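Local structure of initiator protein NS1 (Human bocavirus, 4KW3) at residues K28-L33 with E159-D164; I104-L109 with N210-K215; R156-E159 with I165-T168; I187-D192 with L197-V202. The protein probably binds tandem repeats in the viral replication origin and nicks one DNA strand, through this N-terminal nuclease domain, to start rolling-circle replication. One frame throughout, in Å; residues are numbered along the deposited sequence.

Interaction 1: residues K28-L33 with E159-D164; sequences KEKEWL and EPEEAD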
loop_
_atom_site.group_PDB
_atom_site.type_symbol
_atom_site.label_atom_id
_atom_site.label_comp_id
_atom_site.label_asym_id
_atom_site.label_seq_id
_atom_site.Cartn_x
_atom_site.Cartn_y
_atom_site.Cartn_z
ATOM N N LYS A 28 14.962 -3.458 -2.832
ATOM C CA LYS A 28 15.716 -2.283 -2.353
ATOM C C LYS A 28 16.976 -2.064 -3.203
ATOM O O LYS A 28 17.254 -0.956 -3.661
ATOM C CB LYS A 28 16.106 -2.383 -0.877
ATOM C CG LYS A 28 14.964 -2.662 0.064
ATOM C CD LYS A 28 15.394 -2.595 1.526
ATOM C CE LYS A 28 15.644 -1.166 1.979
ATOM N NZ LYS A 28 14.421 -0.284 1.888
ATOM N N GLU A 29 17.726 -3.134 -3.412
ATOM C CA GLU A 29 18.985 -3.064 -4.132
ATOM C C GLU A 29 18.793 -2.598 -5.564
ATOM O O GLU A 29 19.668 -1.973 -6.128
ATOM C CB GLU A 29 19.629 -4.441 -4.130
ATOM C CG GLU A 29 19.928 -4.954 -2.730
ATOM C CD GLU A 29 20.391 -6.398 -2.731
ATOM O OE1 GLU A 29 20.175 -7.095 -3.750
ATOM O OE2 GLU A 29 20.977 -6.833 -1.717
ATOM N N LYS A 30 17.642 -2.906 -6.149
ATOM C CA LYS A 30 17.403 -2.649 -7.567
ATOM C C LYS A 30 16.090 -1.898 -7.800
ATOM O O LYS A 30 15.328 -2.223 -8.719
ATOM C CB LYS A 30 17.401 -3.976 -8.331
ATOM C CG LYS A 30 18.724 -4.721 -8.245
ATOM C CD LYS A 30 18.706 -6.001 -9.056
ATOM C CE LYS A 30 20.119 -6.474 -9.365
ATOM N NZ LYS A 30 20.864 -5.432 -10.131
ATOM N N GLU A 31 15.840 -0.875 -6.987
ATOM C CA GLU A 31 14.535 -0.204 -6.964
ATOM C C GLU A 31 14.166 0.533 -8.264
ATOM O O GLU A 31 12.976 0.651 -8.612
ATOM C CB GLU A 31 14.437 0.720 -5.745
ATOM C CG GLU A 31 13.074 1.360 -5.537
ATOM C CD GLU A 31 13.114 2.504 -4.530
ATOM O OE1 GLU A 31 13.126 3.676 -4.980
ATOM O OE2 GLU A 31 13.177 2.236 -3.303
ATOM N N TRP A 32 15.176 1.030 -8.978
ATOM C CA TRP A 32 14.943 1.745 -10.246
ATOM C C TRP A 32 14.186 0.881 -11.269
ATOM O O TRP A 32 13.427 1.406 -12.080
ATOM C CB TRP A 32 16.255 2.264 -10.841
ATOM C CG TRP A 32 17.186 1.168 -11.187
ATOM C CD1 TRP A 32 17.225 0.453 -12.358
ATOM C CD2 TRP A 32 18.210 0.626 -10.347
ATOM N NE1 TRP A 32 18.211 -0.500 -12.291
ATOM C CE2 TRP A 32 18.832 -0.417 -11.070
ATOM C CE3 TRP A 32 18.661 0.920 -9.054
ATOM C CZ2 TRP A 32 19.888 -1.169 -10.542
ATOM C CZ3 TRP A 32 19.705 0.176 -8.533
ATOM C CH2 TRP A 32 20.310 -0.859 -9.279
ATOM N N LEU A 33 14.386 -0.437 -11.227
ATOM C CA LEU A 33 13.565 -1.356 -12.020
ATOM C C LEU A 33 12.068 -1.184 -11.711
ATOM O O LEU A 33 11.233 -1.168 -12.633
ATOM C CB LEU A 33 13.983 -2.808 -11.766
ATOM C CG LEU A 33 15.439 -3.199 -12.039
ATOM C CD1 LEU A 33 15.682 -4.643 -11.615
ATOM C CD2 LEU A 33 15.797 -2.990 -13.504
ATOM N N GLU A 159 14.014 -4.274 -20.284
ATOM C CA GLU A 159 15.417 -4.591 -20.101
ATOM C C GLU A 159 15.438 -5.950 -19.423
ATOM O O GLU A 159 14.426 -6.362 -18.837
ATOM C CB GLU A 159 16.093 -3.533 -19.227
ATOM C CG GLU A 159 16.196 -2.183 -19.902
ATOM C CD GLU A 159 17.042 -2.237 -21.161
ATOM O OE1 GLU A 159 18.216 -2.663 -21.082
ATOM O OE2 GLU A 159 16.517 -1.873 -22.239
ATOM N N PRO A 160 16.577 -6.658 -19.499
ATOM C CA PRO A 160 16.618 -8.036 -18.983
ATOM C C PRO A 160 16.200 -8.183 -17.520
ATOM O O PRO A 160 15.360 -9.031 -17.228
ATOM C CB PRO A 160 18.092 -8.431 -19.159
ATOM C CG PRO A 160 18.544 -7.621 -20.299
ATOM C CD PRO A 160 17.814 -6.303 -20.217
ATOM N N GLU A 161 16.755 -7.374 -16.625
ATOM C CA GLU A 161 16.366 -7.429 -15.217
ATOM C C GLU A 161 14.890 -7.108 -14.995
ATOM O O GLU A 161 14.255 -7.684 -14.111
ATOM C CB GLU A 161 17.241 -6.510 -14.386
ATOM C CG GLU A 161 18.442 -7.208 -13.829
ATOM C CD GLU A 161 19.532 -6.245 -13.455
ATOM O OE1 GLU A 161 19.719 -5.254 -14.193
ATOM O OE2 GLU A 161 20.198 -6.471 -12.426
ATOM N N GLU A 162 14.357 -6.173 -15.781
ATOM C CA GLU A 162 12.938 -5.835 -15.714
ATOM C C GLU A 162 12.090 -7.041 -16.107
ATOM O O GLU A 162 11.046 -7.297 -15.510
ATOM C CB GLU A 162 12.612 -4.645 -16.613
ATOM C CG GLU A 162 13.402 -3.386 -16.316
ATOM C CD GLU A 162 13.140 -2.285 -17.339
ATOM O OE1 GLU A 162 12.984 -2.605 -18.538
ATOM O OE2 GLU A 162 13.070 -1.099 -16.947
ATOM N N ALA A 163 12.547 -7.776 -17.115
ATOM C CA ALA A 163 11.842 -8.961 -17.591
ATOM C C ALA A 163 11.893 -10.090 -16.548
ATOM O O ALA A 163 10.966 -10.890 -16.427
ATOM C CB ALA A 163 12.421 -9.415 -18.909
ATOM N N ASP A 164 12.987 -10.150 -15.802
ATOM C CA ASP A 164 13.122 -11.118 -14.724
ATOM C C ASP A 164 12.035 -10.939 -13.651
ATOM O O ASP A 164 11.382 -11.903 -13.234
ATOM C CB ASP A 164 14.508 -10.998 -14.101
ATOM C CG ASP A 164 14.666 -11.861 -12.875
ATOM O OD1 ASP A 164 14.732 -13.100 -13.025
ATOM O OD2 ASP A 164 14.732 -11.294 -11.758
#
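Lys-30 and Glu-161 reach for each other from one segment to the other, their side chains crossing at about a right angle. The lysine leaves the turn ahead of helix 31-38 as a long aliphatic arm and bends at its last torsion (chi4 -59°), which swings NZ onto the carboxylate. NZ lies 2.6 Å from Glu-161 OE2 in a salt bridge, meeting that oxygen on its syn side but 31° out of the carboxylate plane. Glu-161 serves two purposes: its extended chain brings the carboxylate to NZ, while its CB rests 3.7 Å from Leu-33 CD1.

Leu-33 points its fork into the start of helix 160-177. Its other methyl, CD2, lies 3.7 Å from Glu-162 CG, and so touches only the aliphatic part of that glutamate. The carboxylate of Glu-162 turns back on its own helix: OE1 accepts the backbone N-H of the N-cap residue Glu-159 at 2.6 Å, one half of a capping box, and also forms a salt bridge with Arg-156. Tyr-24 touches both Lys-30 and Leu-33.

A buried leucine thus packs against the methylenes of two glutamates, with their charged ends directed elsewhere. Acidic residues in the first turn should also interact favourably with the helix dipole, and the lysine probably offsets part of the negative charge gathered there.

Interaction 2: residues I104-L109 with N210-K215; sequences IVQSEL and NYLLPK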
loop_
_atom_site.group_PDB
_atom_site.type_symbol
_atom_site.label_atom_id
_atom_site.label_comp_id
_atom_site.label_asym_id
_atom_site.label_seq_id
_atom_site.Cartn_x
_atom_site.Cartn_y
_atom_site.Cartn_z
ATOM N N ILE A 104 -9.365 0.422 2.988
ATOM C CA ILE A 104 -8.168 1.244 3.140
ATOM C C ILE A 104 -6.943 0.437 2.689
ATOM O O ILE A 104 -6.827 -0.758 3.012
ATOM C CB ILE A 104 -7.976 1.715 4.574
ATOM C CG1 ILE A 104 -9.144 2.624 4.987
ATOM C CG2 ILE A 104 -6.595 2.417 4.725
ATOM C CD1 ILE A 104 -9.252 2.872 6.510
ATOM N N VAL A 105 -6.056 1.077 1.923
ATOM C CA VAL A 105 -4.807 0.455 1.491
ATOM C C VAL A 105 -3.671 1.428 1.770
ATOM O O VAL A 105 -3.791 2.636 1.526
ATOM C CB VAL A 105 -4.812 0.020 -0.026
ATOM C CG1 VAL A 105 -3.447 -0.507 -0.466
ATOM C CG2 VAL A 105 -5.843 -1.047 -0.298
ATOM N N GLN A 106 -2.585 0.898 2.320
ATOM C CA GLN A 106 -1.384 1.683 2.550
ATOM C C GLN A 106 -0.134 0.888 2.169
ATOM O O GLN A 106 0.121 -0.196 2.701
ATOM C CB GLN A 106 -1.300 2.115 4.008
ATOM C CG GLN A 106 -0.081 2.964 4.350
ATOM C CD GLN A 106 -0.243 3.689 5.677
ATOM O OE1 GLN A 106 -1.093 4.580 5.814
ATOM N NE2 GLN A 106 0.558 3.301 6.666
ATOM N N SER A 107 0.648 1.446 1.253
ATOM C CA SER A 107 1.930 0.867 0.850
ATOM C C SER A 107 3.068 1.403 1.727
ATOM O O SER A 107 3.019 2.531 2.193
ATOM C CB SER A 107 2.200 1.168 -0.620
ATOM O OG SER A 107 2.088 2.558 -0.875
ATOM N N GLU A 108 4.082 0.579 1.958
ATOM C CA GLU A 108 5.183 0.945 2.828
ATOM C C GLU A 108 6.483 0.347 2.320
ATOM O O GLU A 108 6.552 -0.836 2.021
ATOM C CB GLU A 108 4.918 0.480 4.257
ATOM C CG GLU A 108 6.162 0.360 5.154
ATOM C CD GLU A 108 5.825 -0.092 6.582
ATOM O OE1 GLU A 108 4.623 -0.205 6.910
ATOM O OE2 GLU A 108 6.759 -0.342 7.378
ATOM N N LEU A 109 7.514 1.175 2.234
ATOM C CA LEU A 109 8.845 0.697 1.916
ATOM C C LEU A 109 9.480 0.300 3.228
ATOM O O LEU A 109 10.064 1.138 3.915
ATOM C CB LEU A 109 9.656 1.823 1.286
ATOM C CG LEU A 109 9.423 2.078 -0.207
ATOM C CD1 LEU A 109 7.975 2.283 -0.573
ATOM C CD2 LEU A 109 10.199 3.270 -0.625
ATOM N N ASN A 210 -4.309 4.220 14.858
ATOM C CA ASN A 210 -3.196 3.999 15.766
ATOM C C ASN A 210 -1.975 3.329 15.178
ATOM O O ASN A 210 -0.863 3.598 15.638
ATOM C CB ASN A 210 -3.652 3.246 17.022
ATOM C CG ASN A 210 -4.511 4.098 17.886
ATOM O OD1 ASN A 210 -4.256 5.292 18.005
ATOM N ND2 ASN A 210 -5.563 3.522 18.456
ATOM N N TYR A 211 -2.154 2.515 14.141
ATOM C CA TYR A 211 -1.002 1.804 13.610
ATOM C C TYR A 211 -0.601 2.304 12.217
ATOM O O TYR A 211 0.572 2.475 11.957
ATOM C CB TYR A 211 -1.161 0.255 13.626
ATOM C CG TYR A 211 0.017 -0.376 12.908
ATOM C CD1 TYR A 211 1.245 -0.556 13.565
ATOM C CD2 TYR A 211 -0.061 -0.716 11.550
ATOM C CE1 TYR A 211 2.353 -1.070 12.893
ATOM C CE2 TYR A 211 1.042 -1.232 10.872
ATOM C CZ TYR A 211 2.250 -1.400 11.552
ATOM O OH TYR A 211 3.350 -1.907 10.891
ATOM N N LEU A 212 -1.553 2.606 11.347
ATOM C CA LEU A 212 -1.206 3.011 9.978
ATOM C C LEU A 212 -0.920 4.528 9.838
ATOM O O LEU A 212 0.023 4.921 9.152
ATOM C CB LEU A 212 -2.297 2.574 9.003
ATOM C CG LEU A 212 -2.479 1.063 8.787
ATOM C CD1 LEU A 212 -3.605 0.815 7.796
ATOM C CD2 LEU A 212 -1.177 0.414 8.278
ATOM N N LEU A 213 -1.718 5.367 10.502
ATOM C CA LEU A 213 -1.582 6.818 10.381
ATOM C C LEU A 213 -0.281 7.432 10.903
ATOM O O LEU A 213 0.381 8.189 10.189
ATOM C CB LEU A 213 -2.782 7.541 10.990
ATOM C CG LEU A 213 -3.989 7.598 10.064
ATOM C CD1 LEU A 213 -4.966 8.603 10.601
ATOM C CD2 LEU A 213 -3.533 7.947 8.649
ATOM N N PRO A 214 0.115 7.093 12.137
ATOM C CA PRO A 214 1.233 7.891 12.667
ATOM C C PRO A 214 2.606 7.412 12.199
ATOM O O PRO A 214 3.438 6.968 12.977
ATOM C CB PRO A 214 1.059 7.761 14.180
ATOM C CG PRO A 214 0.394 6.435 14.372
ATOM C CD PRO A 214 -0.404 6.127 13.124
ATOM N N LYS A 215 2.820 7.516 10.896
ATOM C CA LYS A 215 4.105 7.201 10.297
ATOM C C LYS A 215 4.548 8.387 9.444
ATOM O O LYS A 215 3.721 9.173 8.975
ATOM C CB LYS A 215 4.004 5.936 9.440
ATOM C CG LYS A 215 3.526 4.716 10.196
ATOM C CD LYS A 215 3.530 3.491 9.313
ATOM C CE LYS A 215 3.053 2.255 10.064
ATOM N NZ LYS A 215 3.428 1.007 9.341
#
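Gln-106 and Leu-212 mark the nearest approach of the backbones, 7.5 Å between their CA atoms, where strand 101-109 passes residues 210-215, which follow on from helix 204-212. With CG anti to the backbone N (chi1 -179°), Gln-106 stretches its amide toward the helix. NE2 donates to Leu-212 O at 3.0 Å in a fairly straight bond (166°), with the acceptor in the amide plane. The donor, however, stands 32° out of the carbonyl plane. The two side chains run alongside each other, pointing opposite ways, with Leu-212 CD2 3.7 Å from Gln-106 NE2. An amide suits this buried place because its other end, OE1, accepts from Thr-245 and Arg-257.

Two residues along the strand, Glu-108 also extends toward the second segment. Lys-215 comes in across it, and NZ forms a salt bridge with Glu-108 OE1 at 3.0 Å, weak as a hydrogen bond. A second weak bond joins NZ to Tyr-211 OH at 3.3 Å, while Lys-215 CE lies over one face of the tyrosine ring, toward its border. Tyr-211 is the predicted nucleophile and Glu-108 a predicted metal ligand, so Lys-215 of the predicted RCR-3 motif lies between the two, weakly bonded to both.

Strand 101-109 lies between strands 114-122 and 241-247. The first carries the predicted RCR-2 metal ligands, as in HUH endonucleases: His-115 touches Glu-108, and His-117 touches Leu-212. Helix 74-94 packs on Val-105 and Ser-107, while the RCR-3 segment approaches Gln-106 and Glu-108.

Interaction 3: residues R156-E159 with I165-T168; sequences RPFE and IFHT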
loop_
_atom_site.group_PDB
_atom_site.type_symbol
_atom_site.label_atom_id
_atom_site.label_comp_id
_atom_site.label_asym_id
_atom_site.label_seq_id
_atom_site.Cartn_x
_atom_site.Cartn_y
_atom_site.Cartn_z
ATOM N N ARG A 156 9.025 1.149 -24.545
ATOM C CA ARG A 156 10.192 0.359 -24.934
ATOM C C ARG A 156 10.030 -1.084 -24.459
ATOM O O ARG A 156 9.207 -1.356 -23.589
ATOM C CB ARG A 156 11.475 0.965 -24.360
ATOM C CG ARG A 156 11.445 1.226 -22.887
ATOM C CD ARG A 156 12.848 1.405 -22.338
ATOM N NE ARG A 156 12.829 1.689 -20.901
ATOM C CZ ARG A 156 12.912 0.756 -19.955
ATOM N NH1 ARG A 156 13.042 -0.522 -20.296
ATOM N NH2 ARG A 156 12.890 1.098 -18.668
ATOM N N PRO A 157 10.785 -2.022 -25.054
ATOM C CA PRO A 157 10.742 -3.373 -24.491
ATOM C C PRO A 157 11.396 -3.423 -23.124
ATOM O O PRO A 157 12.072 -2.469 -22.742
ATOM C CB PRO A 157 11.538 -4.201 -25.506
ATOM C CG PRO A 157 12.349 -3.222 -26.268
ATOM C CD PRO A 157 11.495 -1.993 -26.343
ATOM N N PHE A 158 11.182 -4.518 -22.399
ATOM C CA PHE A 158 11.783 -4.707 -21.084
ATOM C C PHE A 158 13.279 -4.861 -21.220
ATOM O O PHE A 158 13.756 -5.513 -22.138
ATOM C CB PHE A 158 11.232 -5.970 -20.392
ATOM C CG PHE A 158 9.781 -5.866 -19.976
ATOM C CD1 PHE A 158 9.261 -4.676 -19.486
ATOM C CD2 PHE A 158 8.937 -6.965 -20.078
ATOM C CE1 PHE A 158 7.930 -4.587 -19.118
ATOM C CE2 PHE A 158 7.604 -6.880 -19.710
ATOM C CZ PHE A 158 7.102 -5.693 -19.231
ATOM N N GLU A 159 14.014 -4.274 -20.284
ATOM C CA GLU A 159 15.417 -4.591 -20.101
ATOM C C GLU A 159 15.438 -5.950 -19.423
ATOM O O GLU A 159 14.426 -6.362 -18.837
ATOM C CB GLU A 159 16.093 -3.533 -19.227
ATOM C CG GLU A 159 16.196 -2.183 -19.902
ATOM C CD GLU A 159 17.042 -2.237 -21.161
ATOM O OE1 GLU A 159 18.216 -2.663 -21.082
ATOM O OE2 GLU A 159 16.517 -1.873 -22.239
ATOM N N ILE A 165 11.826 -9.694 -13.234
ATOM C CA ILE A 165 10.783 -9.361 -12.275
ATOM C C ILE A 165 9.406 -9.735 -12.817
ATOM O O ILE A 165 8.589 -10.334 -12.115
ATOM C CB ILE A 165 10.820 -7.851 -11.941
ATOM C CG1 ILE A 165 12.111 -7.513 -11.189
ATOM C CG2 ILE A 165 9.576 -7.424 -11.149
ATOM C CD1 ILE A 165 12.345 -6.040 -11.016
ATOM N N PHE A 166 9.164 -9.372 -14.074
ATOM C CA PHE A 166 7.895 -9.625 -14.751
ATOM C C PHE A 166 7.547 -11.112 -14.778
ATOM O O PHE A 166 6.391 -11.497 -14.583
ATOM C CB PHE A 166 7.955 -9.056 -16.169
ATOM C CG PHE A 166 6.707 -9.270 -16.983
ATOM C CD1 PHE A 166 5.569 -8.512 -16.751
ATOM C CD2 PHE A 166 6.689 -10.207 -18.018
ATOM C CE1 PHE A 166 4.434 -8.699 -17.525
ATOM C CE2 PHE A 166 5.556 -10.399 -18.781
ATOM C CZ PHE A 166 4.432 -9.646 -18.543
ATOM N N HIS A 167 8.550 -11.952 -15.004
ATOM C CA HIS A 167 8.292 -13.384 -15.067
ATOM C C HIS A 167 8.175 -13.977 -13.668
ATOM O O HIS A 167 7.430 -14.940 -13.454
ATOM C CB HIS A 167 9.342 -14.097 -15.917
ATOM C CG HIS A 167 9.275 -13.730 -17.369
ATOM N ND1 HIS A 167 8.151 -13.950 -18.139
ATOM C CD2 HIS A 167 10.178 -13.136 -18.184
ATOM C CE1 HIS A 167 8.368 -13.515 -19.368
ATOM N NE2 HIS A 167 9.591 -13.016 -19.422
ATOM N N THR A 168 8.870 -13.362 -12.711
ATOM C CA THR A 168 8.701 -13.694 -11.297
ATOM C C THR A 168 7.242 -13.472 -10.838
ATOM O O THR A 168 6.648 -14.310 -10.164
ATOM C CB THR A 168 9.644 -12.859 -10.427
ATOM O OG1 THR A 168 11.004 -13.143 -10.773
ATOM C CG2 THR A 168 9.415 -13.151 -8.958
#
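Phe-158 and Phe-166 are brought together by different first torsions. In Phe-158 CG stands anti to the carbonyl carbon (chi1 -69°), sending the ring from the loop toward the helix that follows; in Phe-166 CG is anti to the backbone N (chi1 179°), carrying its ring out from helix 160-177 to meet it. The two side chains are set nearly perpendicular.

What touches is a corner of one ring and a face of the other. Phe-158 CE2 sits 3.7 Å from Phe-166 CG, over the face of the Phe-166 ring, nearer its border than its middle, and Phe-158 CZ comes within 4.1 Å of Phe-166 CD1. The centroids are 5.0 Å apart and the planes are inclined at 45°, so the rings meet obliquely. The contact is purely apolar, a place where flat, bulky phenylalanines can cover one another between the loop and the helix about two turns further on.

Both rings have further hydrophobic company. Phe-158 also touches Leu-152 and Leu-153 in its own loop and Leu-37 of helix 31-38, while Phe-166 packs on Ile-146 and Cys-149 of helix 134-149. The pair thus ties the loop to helix 160-177 between these two helices, away from the predicted nuclease site.

Phe-158, just before the N-cap Glu-159, also packs its CB on Ala-163, the residue pair of a hydrophobic staple; Phe-166, three residues later, extends the apolar contact along the helix.

Interaction 4: residues I187-D192 with L197-V202; sequences ILQYRD and LHAQTV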
loop_
_atom_site.group_PDB
_atom_site.type_symbol
_atom_site.label_atom_id
_atom_site.label_comp_id
_atom_site.label_asym_id
_atom_site.label_seq_id
_atom_site.Cartn_x
_atom_site.Cartn_y
_atom_site.Cartn_z
ATOM N N ILE A 187 -3.257 -12.931 6.306
ATOM C CA ILE A 187 -4.271 -12.219 7.072
ATOM C C ILE A 187 -3.723 -11.962 8.492
ATOM O O ILE A 187 -3.051 -12.812 9.061
ATOM C CB ILE A 187 -5.597 -13.015 7.101
ATOM C CG1 ILE A 187 -6.737 -12.190 7.700
ATOM C CG2 ILE A 187 -5.461 -14.354 7.830
ATOM C CD1 ILE A 187 -8.121 -12.702 7.280
ATOM N N LEU A 188 -3.986 -10.786 9.059
ATOM C CA LEU A 188 -3.603 -10.540 10.448
ATOM C C LEU A 188 -4.563 -11.171 11.440
ATOM O O LEU A 188 -5.756 -10.880 11.445
ATOM C CB LEU A 188 -3.490 -9.054 10.760
ATOM C CG LEU A 188 -2.431 -8.311 9.959
ATOM C CD1 LEU A 188 -2.224 -6.943 10.581
ATOM C CD2 LEU A 188 -1.148 -9.132 9.894
ATOM N N GLN A 189 -4.010 -11.953 12.350
ATOM C CA GLN A 189 -4.800 -12.602 13.370
ATOM C C GLN A 189 -4.328 -12.167 14.753
ATOM O O GLN A 189 -3.208 -11.694 14.905
ATOM C CB GLN A 189 -4.689 -14.115 13.189
ATOM C CG GLN A 189 -5.327 -14.572 11.876
ATOM C CD GLN A 189 -5.432 -16.082 11.748
ATOM O OE1 GLN A 189 -6.515 -16.653 11.890
ATOM N NE2 GLN A 189 -4.315 -16.732 11.461
ATOM N N TYR A 190 -5.213 -12.273 15.742
ATOM C CA TYR A 190 -4.861 -12.035 17.141
ATOM C C TYR A 190 -5.416 -13.106 18.077
ATOM O O TYR A 190 -6.236 -13.926 17.677
ATOM C CB TYR A 190 -5.331 -10.664 17.602
ATOM C CG TYR A 190 -6.819 -10.559 17.762
ATOM C CD1 TYR A 190 -7.635 -10.308 16.671
ATOM C CD2 TYR A 190 -7.413 -10.703 19.013
ATOM C CE1 TYR A 190 -9.010 -10.201 16.817
ATOM C CE2 TYR A 190 -8.788 -10.596 19.171
ATOM C CZ TYR A 190 -9.582 -10.346 18.067
ATOM O OH TYR A 190 -10.951 -10.238 18.206
ATOM N N ARG A 191 -4.940 -13.104 19.317
ATOM C CA ARG A 191 -5.509 -13.938 20.388
ATOM C C ARG A 191 -6.341 -13.135 21.400
ATOM O O ARG A 191 -6.017 -11.980 21.701
ATOM C CB ARG A 191 -4.428 -14.711 21.128
ATOM C CG ARG A 191 -3.563 -15.509 20.215
ATOM C CD ARG A 191 -3.800 -16.977 20.416
ATOM N NE ARG A 191 -2.943 -17.766 19.542
ATOM C CZ ARG A 191 -3.064 -19.076 19.391
ATOM N NH1 ARG A 191 -4.002 -19.736 20.060
ATOM N NH2 ARG A 191 -2.249 -19.730 18.579
ATOM N N ASP A 192 -7.462 -13.697 21.847
ATOM C CA ASP A 192 -8.123 -13.146 23.026
ATOM C C ASP A 192 -7.398 -13.688 24.266
ATOM O O ASP A 192 -6.395 -14.415 24.147
ATOM C CB ASP A 192 -9.640 -13.418 23.072
ATOM C CG ASP A 192 -10.005 -14.922 23.073
ATOM O OD1 ASP A 192 -9.154 -15.825 23.333
ATOM O OD2 ASP A 192 -11.204 -15.197 22.851
ATOM N N LEU A 197 -7.720 -17.950 18.479
ATOM C CA LEU A 197 -7.433 -17.092 17.317
ATOM C C LEU A 197 -8.643 -16.429 16.683
ATOM O O LEU A 197 -9.701 -17.030 16.539
ATOM C CB LEU A 197 -6.755 -17.850 16.185
ATOM C CG LEU A 197 -5.250 -17.768 16.078
ATOM C CD1 LEU A 197 -4.855 -18.333 14.729
ATOM C CD2 LEU A 197 -4.855 -16.316 16.197
ATOM N N HIS A 198 -8.464 -15.169 16.320
ATOM C CA HIS A 198 -9.473 -14.404 15.598
ATOM C C HIS A 198 -8.849 -13.680 14.413
ATOM O O HIS A 198 -7.755 -13.133 14.526
ATOM C CB HIS A 198 -10.124 -13.413 16.546
ATOM C CG HIS A 198 -10.672 -14.059 17.773
ATOM N ND1 HIS A 198 -11.953 -14.564 17.839
ATOM C CD2 HIS A 198 -10.091 -14.340 18.964
ATOM C CE1 HIS A 198 -12.148 -15.098 19.030
ATOM N NE2 HIS A 198 -11.033 -14.979 19.730
ATOM N N ALA A 199 -9.540 -13.667 13.279
ATOM C CA ALA A 199 -8.987 -13.064 12.071
ATOM C C ALA A 199 -9.704 -11.769 11.802
ATOM O O ALA A 199 -9.281 -10.982 10.971
ATOM C CB ALA A 199 -9.103 -13.991 10.873
ATOM N N GLN A 200 -10.804 -11.556 12.504
ATOM C CA GLN A 200 -11.589 -10.350 12.312
ATOM C C GLN A 200 -10.925 -9.176 13.005
ATOM O O GLN A 200 -10.540 -9.259 14.169
ATOM C CB GLN A 200 -13.005 -10.550 12.852
ATOM C CG GLN A 200 -13.981 -9.453 12.521
ATOM C CD GLN A 200 -15.436 -9.919 12.605
ATOM O OE1 GLN A 200 -15.722 -11.126 12.619
ATOM N NE2 GLN A 200 -16.362 -8.963 12.661
ATOM N N THR A 201 -10.809 -8.077 12.273
ATOM C CA THR A 201 -10.340 -6.818 12.817
ATOM C C THR A 201 -11.527 -6.121 13.498
ATOM O O THR A 201 -12.394 -5.529 12.842
ATOM C CB THR A 201 -9.733 -5.923 11.697
ATOM O OG1 THR A 201 -8.664 -6.628 11.057
ATOM C CG2 THR A 201 -9.198 -4.598 12.255
ATOM N N VAL A 202 -11.568 -6.216 14.823
ATOM C CA VAL A 202 -12.687 -5.681 15.593
ATOM C C VAL A 202 -12.900 -4.191 15.358
ATOM O O VAL A 202 -14.026 -3.739 15.163
ATOM C CB VAL A 202 -12.475 -5.872 17.086
ATOM C CG1 VAL A 202 -13.742 -5.483 17.806
ATOM C CG2 VAL A 202 -12.104 -7.319 17.394
HETATM O O HOH W 1 -7.622 -9.418 10.107
#
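Tyr-190 and His-198 form the close-packed part of this hairpin. As an antiparallel hydrogen-bonded pair they exchange two backbone bonds: Tyr-190 N reaches His-198 O, and His-198 N reaches Tyr-190 O, each at 2.9 Å. Tyr-190 CG lies between the backbone N and the carbonyl carbon (chi1 71°), which lays the flat ring against its partner. His-198 CB sits over that face, 3.8 Å from the Tyr-190 centroid, in a CH-pi contact, whereas the imidazole is slid aside and barely overlaps. His-198 NE2 donates to Asp-192 OD2 at 3.1 Å, from above the carboxylate plane; Asp-192 OD1 accepts from Asp-196 N. In the buried part, Ile-187 CD1 lies 3.9 Å from Ala-199 CB, alanine being small enough to let Ile-187 and Gln-189 close in.

Looser contacts lie on the other face, where exposed Arg-191 and Leu-197 make a non-hydrogen-bonded pair. Leu-197 CG rests 4.1 Å above the centre of the Arg-191 guanidinium plane, and Arg-191 NH1 bonds to Gly-195 O.

Leu-197 ends the probable origin-binding region 193-197. At the inner end, Ile-187 packs on Phe-16 and Tyr-18 of strand 15-21, to which backbone bonds from Leu-188 and Thr-201 join the hairpin.

In the fold
From the N terminus, 28-33 waits until 159-164 to close interaction 1, a long loop that brings helix 31-38 against helix 160-177. Interaction 2 opens inside it, at 104-109, and closes beyond it at 210-215, so the two cross; they touch where Glu-31 meets Leu-109. Interactions 3 and 4 are short local closures, both nested within the loop of interaction 2. Interaction 3 shares Glu-159 and helix 160-177 with interaction 1. Interaction 4 follows on the opposite side of the chain's centre, about 36 Å from interaction 1 between centres. Interaction 2, on the central sheet, lies about 18 Å from the hairpin, centre to centre.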